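Local coordinates for endolysin (Escherichia coli O157 typing phage 15, PDB 7M5I), which probably degrades the peptidoglycan of the host cell wall as a lysozyme, contributing to the programmed lysis that releases mature phage particles, at residues P48-M51 and G52-I55; T83-N86 and E87-A90; I98-T101 and A102-S106. All coordinates share one frame; numbering follows the deposited sequence.

Overall arrangement
The three contacts are local and follow one another along the chain of the phage lysozyme fold. Contact 1 is a surface beta turn in the loop after strand 47-48, held by one backbone bond and a weak bond to a methionine sulphur. Contact 2, at the start of helix 85-98, is partly buried and the most polar, with a capping box and charged side chains. Contact 3, at the surface on helix 100-104, which follows helix 85-98 across Gly99, mixes backbone bonds, a bridging water and apolar packing. Side chains of all three touch helix 57-78: Ile55, Phe88, and Ile100 with Met103. Contacts 1 and 2 lie on opposite sides of the chain's centre, centres about 33 Å apart.

Contact 1: P48-M51 and G52-I55; sequences PVKM and GMKI
Lys50 O accepts the backbone N-H of Met53 at 3.2 Å, the bond that closes a type II beta turn from Lys50 to Met53. Gly52 occupies the third position, with a positive phi of 85° that is readily adopted without a CB. The side chain of Met53 folds back across the turn. Its CG sits 3.3 Å from Lys50 O, and with the chain extended at chi2 (178°) the sulphur continues to the backbone N of Lys50. That N-H points almost straight at SD, but at 3.5 Å between Lys50 N and Met53 SD the bond is weak. The aliphatic part of Lys50 crosses the thioether at a slant. A bend at chi2 (96°) sets Lys50 CD beside the sulphur, 4.0 Å from Met53 SD, and the rest of the chain carries NZ to Pro48 O, 2.9 Å away; the ammonium group thus has a backbone acceptor, while the methylenes meet sulphur. Val49, buried, and Met53 both touch Ile37 of strand 35-38 and Ile44 of strand 43-44, a place suited to apolar side chains. Methionine therefore serves two ends here: its flexible, polarisable thioether can follow the turn's surface, act as a modest acceptor for a backbone N-H, and still be compatible with the apolar side chains around it.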
loop_
_atom_site.group_PDB
_atom_site.type_symbol
_atom_site.label_atom_id
_atom_site.label_comp_id
_atom_site.label_asym_id
_atom_site.label_seq_id
_atom_site.Cartn_x
_atom_site.Cartn_y
_atom_site.Cartn_z
ATOM N N PRO A 48 -4.792 -18.013 -8.316
ATOM C CA PRO A 48 -3.398 -17.722 -7.987
ATOM C C PRO A 48 -2.617 -17.422 -9.255
ATOM O O PRO A 48 -2.908 -17.954 -10.316
ATOM C CB PRO A 48 -2.885 -19.016 -7.280
ATOM C CG PRO A 48 -4.114 -19.763 -6.910
ATOM C CD PRO A 48 -5.191 -19.365 -7.911
ATOM N N VAL A 49 -1.556 -16.660 -9.079
ATOM C CA VAL A 49 -0.468 -16.518 -10.078
ATOM C C VAL A 49 0.233 -17.879 -10.170
ATOM O O VAL A 49 0.381 -18.514 -9.151
ATOM C CB VAL A 49 0.489 -15.366 -9.682
ATOM C CG1 VAL A 49 1.759 -15.398 -10.525
ATOM C CG2 VAL A 49 -0.258 -14.034 -9.752
ATOM N N LYS A 50 0.639 -18.273 -11.370
ATOM C CA LYS A 50 1.348 -19.545 -11.645
ATOM C C LYS A 50 2.741 -19.261 -12.226
ATOM O O LYS A 50 2.891 -18.391 -13.130
ATOM C CB LYS A 50 0.598 -20.381 -12.672
ATOM C CG LYS A 50 -0.791 -20.883 -12.247
ATOM C CD LYS A 50 -1.887 -19.964 -12.752
ATOM C CE LYS A 50 -3.281 -20.471 -12.437
ATOM N NZ LYS A 50 -4.269 -19.362 -12.459
ATOM N N MET A 51 3.709 -20.080 -11.815
ATOM C CA MET A 51 5.048 -20.036 -12.400
ATOM C C MET A 51 4.936 -20.342 -13.898
ATOM O O MET A 51 4.032 -21.093 -14.355
ATOM C CB MET A 51 5.939 -21.033 -11.644
ATOM C CG MET A 51 6.138 -20.650 -10.185
ATOM S SD MET A 51 6.893 -19.036 -9.885
ATOM C CE MET A 51 8.498 -19.225 -10.659
ATOM N N GLY A 52 5.848 -19.740 -14.651
ATOM C CA GLY A 52 5.888 -19.796 -16.105
ATOM C C GLY A 52 5.014 -18.767 -16.768
ATOM O O GLY A 52 5.103 -18.661 -18.013
ATOM N N MET A 53 4.165 -18.039 -16.045
ATOM C CA MET A 53 3.268 -17.057 -16.702
ATOM C C MET A 53 4.093 -15.840 -17.126
ATOM O O MET A 53 5.091 -15.501 -16.423
ATOM C CB MET A 53 2.184 -16.534 -15.744
ATOM C CG MET A 53 0.998 -17.481 -15.658
ATOM S SD MET A 53 -0.154 -16.728 -14.419
ATOM C CE MET A 53 -0.520 -15.183 -15.261
ATOM N N LYS A 54 3.674 -15.225 -18.225
ATOM C CA LYS A 54 4.245 -13.932 -18.707
ATOM C C LYS A 54 3.081 -13.025 -19.039
ATOM O O LYS A 54 2.087 -13.488 -19.634
ATOM C CB LYS A 54 5.123 -14.130 -19.933
ATOM C CG LYS A 54 6.451 -14.797 -19.612
ATOM C CD LYS A 54 7.285 -15.147 -20.832
ATOM C CE LYS A 54 8.483 -16.017 -20.470
ATOM N NZ LYS A 54 9.244 -16.393 -21.686
ATOM N N ILE A 55 3.176 -11.776 -18.652
ATOM C CA ILE A 55 2.111 -10.784 -18.852
ATOM C C ILE A 55 2.741 -9.539 -19.489
ATOM O O ILE A 55 3.971 -9.394 -19.438
ATOM C CB ILE A 55 1.382 -10.441 -17.536
ATOM C CG1 ILE A 55 2.291 -9.852 -16.461
ATOM C CG2 ILE A 55 0.615 -11.660 -17.048
ATOM C CD1 ILE A 55 1.485 -9.316 -15.265
#

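Contact 2: T83-N86 and E87-A90; sequences TTQN and EFDA
Thr84 and Glu87 form a capping box at the amino end of helix 85-98. Thr84 OG1 accepts the backbone N-H of Glu87 at 3.2 Å, and Glu87 OE1 takes the N-H of Thr84 at 3.0 Å, so each side chain satisfies the other's backbone. With chi1 at 65°, Thr84 OG1 is held between its own N and carbonyl carbon, facing the first turn of the helix. The glutamate is long enough to reach back, and Thr84 N meets OE1 from above the carboxylate plane, 52° out of it. This is the tightly packed part: Glu87 is buried, its CB lies 3.7 Å from the Thr83 CG2 methyl, and its other oxygen, OE2, makes a salt bridge to Lys117. Next to the box, Gln85 NE2 reaches one turn forward to Asp89 OD1, 3.0 Å away. The acceptor lies in the amide plane of Gln85, whereas the carboxylate is approached from above. NE2 is also bonded to Gln8 O, and the buried Asp89 is further held through OD2 by Tyr158 and Ser10. Thr84, by contrast, is exposed, and Gln85 and Asn86 are only partly covered. Thr84 caps, Gln85 donates through its amide, and Asn86 ND2 donates to Ile152 O; hydroxyl and amide groups suit a side partly open to solvent. The helical bond from Phe88 N to Thr84 O, 3.0 Å, is among the first of the helix. Phe88 packs against Val72, Val75 and Asn76 of helix 57-78, while Ala90, small enough for a close approach, meets Ile152 and Tyr153 of helix 140-155.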
loop_
_atom_site.group_PDB
_atom_site.type_symbol
_atom_site.label_atom_id
_atom_site.label_comp_id
_atom_site.label_asym_id
_atom_site.label_seq_id
_atom_site.Cartn_x
_atom_site.Cartn_y
_atom_site.Cartn_z
ATOM N N THR A 83 -10.064 14.980 3.781
ATOM C CA THR A 83 -8.764 14.359 3.532
ATOM C C THR A 83 -8.273 14.828 2.158
ATOM O O THR A 83 -9.038 14.698 1.170
ATOM C CB THR A 83 -8.927 12.838 3.618
ATOM O OG1 THR A 83 -9.336 12.527 4.951
ATOM C CG2 THR A 83 -7.641 12.118 3.292
ATOM N N THR A 84 -7.042 15.306 2.086
ATOM C CA THR A 84 -6.424 15.756 0.817
ATOM C C THR A 84 -6.083 14.554 -0.056
ATOM O O THR A 84 -5.986 13.435 0.477
ATOM C CB THR A 84 -5.173 16.607 1.046
ATOM O OG1 THR A 84 -4.188 15.763 1.657
ATOM C CG2 THR A 84 -5.425 17.824 1.905
ATOM N N GLN A 85 -5.945 14.759 -1.355
ATOM C CA GLN A 85 -5.663 13.640 -2.279
ATOM C C GLN A 85 -4.383 12.932 -1.850
ATOM O O GLN A 85 -4.333 11.691 -1.939
ATOM C CB GLN A 85 -5.546 14.146 -3.717
ATOM C CG GLN A 85 -5.429 13.003 -4.709
ATOM C CD GLN A 85 -6.619 12.062 -4.685
ATOM O OE1 GLN A 85 -7.804 12.444 -4.860
ATOM N NE2 GLN A 85 -6.332 10.809 -4.448
ATOM N N ASN A 86 -3.353 13.683 -1.456
ATOM C CA ASN A 86 -2.028 13.098 -1.118
ATOM C C ASN A 86 -2.165 12.355 0.208
ATOM O O ASN A 86 -1.537 11.307 0.370
ATOM C CB ASN A 86 -0.914 14.143 -1.119
ATOM C CG ASN A 86 -1.200 15.323 -0.236
ATOM O OD1 ASN A 86 -2.031 16.151 -0.630
ATOM N ND2 ASN A 86 -0.532 15.438 0.901
ATOM N N GLU A 87 -2.933 12.844 1.170
ATOM C CA GLU A 87 -3.174 12.089 2.418
ATOM C C GLU A 87 -3.855 10.759 2.085
ATOM O O GLU A 87 -3.389 9.685 2.589
ATOM C CB GLU A 87 -4.032 12.876 3.388
ATOM C CG GLU A 87 -3.307 14.028 4.048
ATOM C CD GLU A 87 -4.240 15.048 4.708
ATOM O OE1 GLU A 87 -5.495 14.854 4.618
ATOM O OE2 GLU A 87 -3.723 15.969 5.354
ATOM N N PHE A 88 -4.873 10.792 1.230
ATOM C CA PHE A 88 -5.604 9.565 0.808
ATOM C C PHE A 88 -4.620 8.623 0.098
ATOM O O PHE A 88 -4.580 7.398 0.460
ATOM C CB PHE A 88 -6.775 9.895 -0.105
ATOM C CG PHE A 88 -7.626 8.691 -0.389
ATOM C CD1 PHE A 88 -8.477 8.169 0.591
ATOM C CD2 PHE A 88 -7.579 8.066 -1.615
ATOM C CE1 PHE A 88 -9.302 7.086 0.317
ATOM C CE2 PHE A 88 -8.407 6.983 -1.889
ATOM C CZ PHE A 88 -9.246 6.489 -0.909
ATOM N N ASP A 89 -3.847 9.123 -0.851
ATOM C CA ASP A 89 -2.886 8.276 -1.596
ATOM C C ASP A 89 -1.943 7.554 -0.624
ATOM O O ASP A 89 -1.691 6.304 -0.790
ATOM C CB ASP A 89 -2.098 9.051 -2.632
ATOM C CG ASP A 89 -2.878 9.557 -3.822
ATOM O OD1 ASP A 89 -3.993 9.030 -4.108
ATOM O OD2 ASP A 89 -2.332 10.508 -4.490
ATOM N N ALA A 90 -1.379 8.284 0.324
ATOM C CA ALA A 90 -0.439 7.729 1.308
ATOM C C ALA A 90 -1.115 6.669 2.167
ATOM O O ALA A 90 -0.531 5.579 2.407
ATOM C CB ALA A 90 0.180 8.797 2.147
#

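Contact 3: I98-T101 and A102-S106; sequences IGIT and AMQDS
The Gln104 side-chain amide lays one face over Ile100, whose CG2 methyl is 3.3 Å from NE2; Thr101 CA and Ile100 O lie on that same side. The carboxylate of Asp105 does likewise one residue on, with Thr101 O below its plane, 3.7 Å from CG, and the Thr101 CG2 methyl on the same side, offset from OD2. Both pairs are spaced i to i+4 on helix 100-104, a single short turn of the phage lysozyme fold, each with its side chains pointing the same way. Glycine begins it: Gly99 leaves the preceding helix with a phi of 93°, open to glycine without strain, and it also takes the N-cap position of the new helix. Its carbonyl oxygen accepts Met103 N at 3.2 Å, in the carbonyl plane, and Ile100 O then accepts Gln104 N at 2.9 Å. The break between the helices is bridged by a water that donates to Ile98 O and accepts from Ala102 N, 3.0 Å from each of these atoms. Ile98 turns toward Ala102, and both touch Trp127. Its chi1 of 71° swings CG1 round so that CD1 rests 3.8 Å from Ala102 CB, a small methyl that lets the isoleucine come near. Ile98 and Met103 also touch Phe108 of helix 107-113, and Ile100 packs on Phe71 of helix 57-78; apolar residues thus face the neighbouring helices, whereas polar Thr101, Gln104 and Asp105 are exposed. Asp105 leaves the helix and Ser106 N-caps helix 107-113, its hydroxyl capping Ile109 N. Met103 O is gripped twice, by Ser106 N and by Ser106 OG, the latter 2.7 Å from that oxygen.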
loop_
_atom_site.group_PDB
_atom_site.type_symbol
_atom_site.label_atom_id
_atom_site.label_comp_id
_atom_site.label_asym_id
_atom_site.label_seq_id
_atom_site.Cartn_x
_atom_site.Cartn_y
_atom_site.Cartn_z
ATOM N N ILE A 98 0.108 -3.090 4.773
ATOM C CA ILE A 98 -0.079 -3.641 6.140
ATOM C C ILE A 98 -1.406 -4.421 6.254
ATOM O O ILE A 98 -1.520 -5.233 7.185
ATOM C CB ILE A 98 0.062 -2.589 7.244
ATOM C CG1 ILE A 98 -1.123 -1.608 7.262
ATOM C CG2 ILE A 98 1.407 -1.904 7.146
ATOM C CD1 ILE A 98 -1.108 -0.673 8.402
ATOM N N GLY A 99 -2.332 -4.196 5.343
ATOM C CA GLY A 99 -3.662 -4.813 5.301
ATOM C C GLY A 99 -4.725 -3.962 5.996
ATOM O O GLY A 99 -4.388 -3.086 6.830
ATOM N N ILE A 100 -5.955 -4.350 5.766
ATOM C CA ILE A 100 -7.164 -3.583 6.162
ATOM C C ILE A 100 -7.283 -3.575 7.681
ATOM O O ILE A 100 -7.433 -2.490 8.249
ATOM C CB ILE A 100 -8.399 -4.136 5.432
ATOM C CG1 ILE A 100 -8.311 -3.853 3.927
ATOM C CG2 ILE A 100 -9.658 -3.533 6.049
ATOM C CD1 ILE A 100 -9.441 -4.428 3.117
ATOM N N THR A 101 -7.285 -4.745 8.339
ATOM C CA THR A 101 -7.455 -4.822 9.806
ATOM C C THR A 101 -6.397 -3.992 10.531
ATOM O O THR A 101 -6.782 -3.272 11.495
ATOM C CB THR A 101 -7.483 -6.258 10.335
ATOM O OG1 THR A 101 -8.688 -6.801 9.817
ATOM C CG2 THR A 101 -7.502 -6.286 11.843
ATOM N N ALA A 102 -5.142 -4.023 10.071
ATOM C CA ALA A 102 -4.046 -3.321 10.769
ATOM C C ALA A 102 -4.321 -1.813 10.673
ATOM O O ALA A 102 -4.106 -1.105 11.663
ATOM C CB ALA A 102 -2.738 -3.672 10.099
ATOM N N MET A 103 -4.696 -1.353 9.482
ATOM C CA MET A 103 -5.012 0.093 9.268
ATOM C C MET A 103 -6.193 0.471 10.161
ATOM O O MET A 103 -6.135 1.524 10.823
ATOM C CB MET A 103 -5.330 0.363 7.801
ATOM C CG MET A 103 -5.811 1.788 7.522
ATOM S SD MET A 103 -7.574 2.061 7.824
ATOM C CE MET A 103 -8.306 1.090 6.527
ATOM N N GLN A 104 -7.244 -0.339 10.180
ATOM C CA GLN A 104 -8.510 0.026 10.894
ATOM C C GLN A 104 -8.247 0.279 12.378
ATOM O O GLN A 104 -8.878 1.167 12.965
ATOM C CB GLN A 104 -9.579 -1.033 10.699
ATOM C CG GLN A 104 -10.156 -1.012 9.301
ATOM C CD GLN A 104 -11.036 -2.204 9.065
ATOM O OE1 GLN A 104 -10.972 -3.192 9.803
ATOM N NE2 GLN A 104 -11.837 -2.112 8.007
ATOM N N ASP A 105 -7.365 -0.498 12.982
ATOM C CA ASP A 105 -7.089 -0.479 14.434
ATOM C C ASP A 105 -5.839 0.343 14.736
ATOM O O ASP A 105 -5.492 0.408 15.910
ATOM C CB ASP A 105 -7.001 -1.912 14.969
ATOM C CG ASP A 105 -8.295 -2.692 14.843
ATOM O OD1 ASP A 105 -9.366 -2.058 14.694
ATOM O OD2 ASP A 105 -8.232 -3.952 14.928
ATOM N N SER A 106 -5.243 1.004 13.747
ATOM C CA SER A 106 -3.941 1.711 13.872
ATOM C C SER A 106 -4.085 2.996 14.690
ATOM O O SER A 106 -5.123 3.624 14.635
ATOM C CB SER A 106 -3.353 2.024 12.511
ATOM O OG SER A 106 -4.128 2.993 11.800
HETATM O O HOH W 1 -4.061 -6.284 8.458
#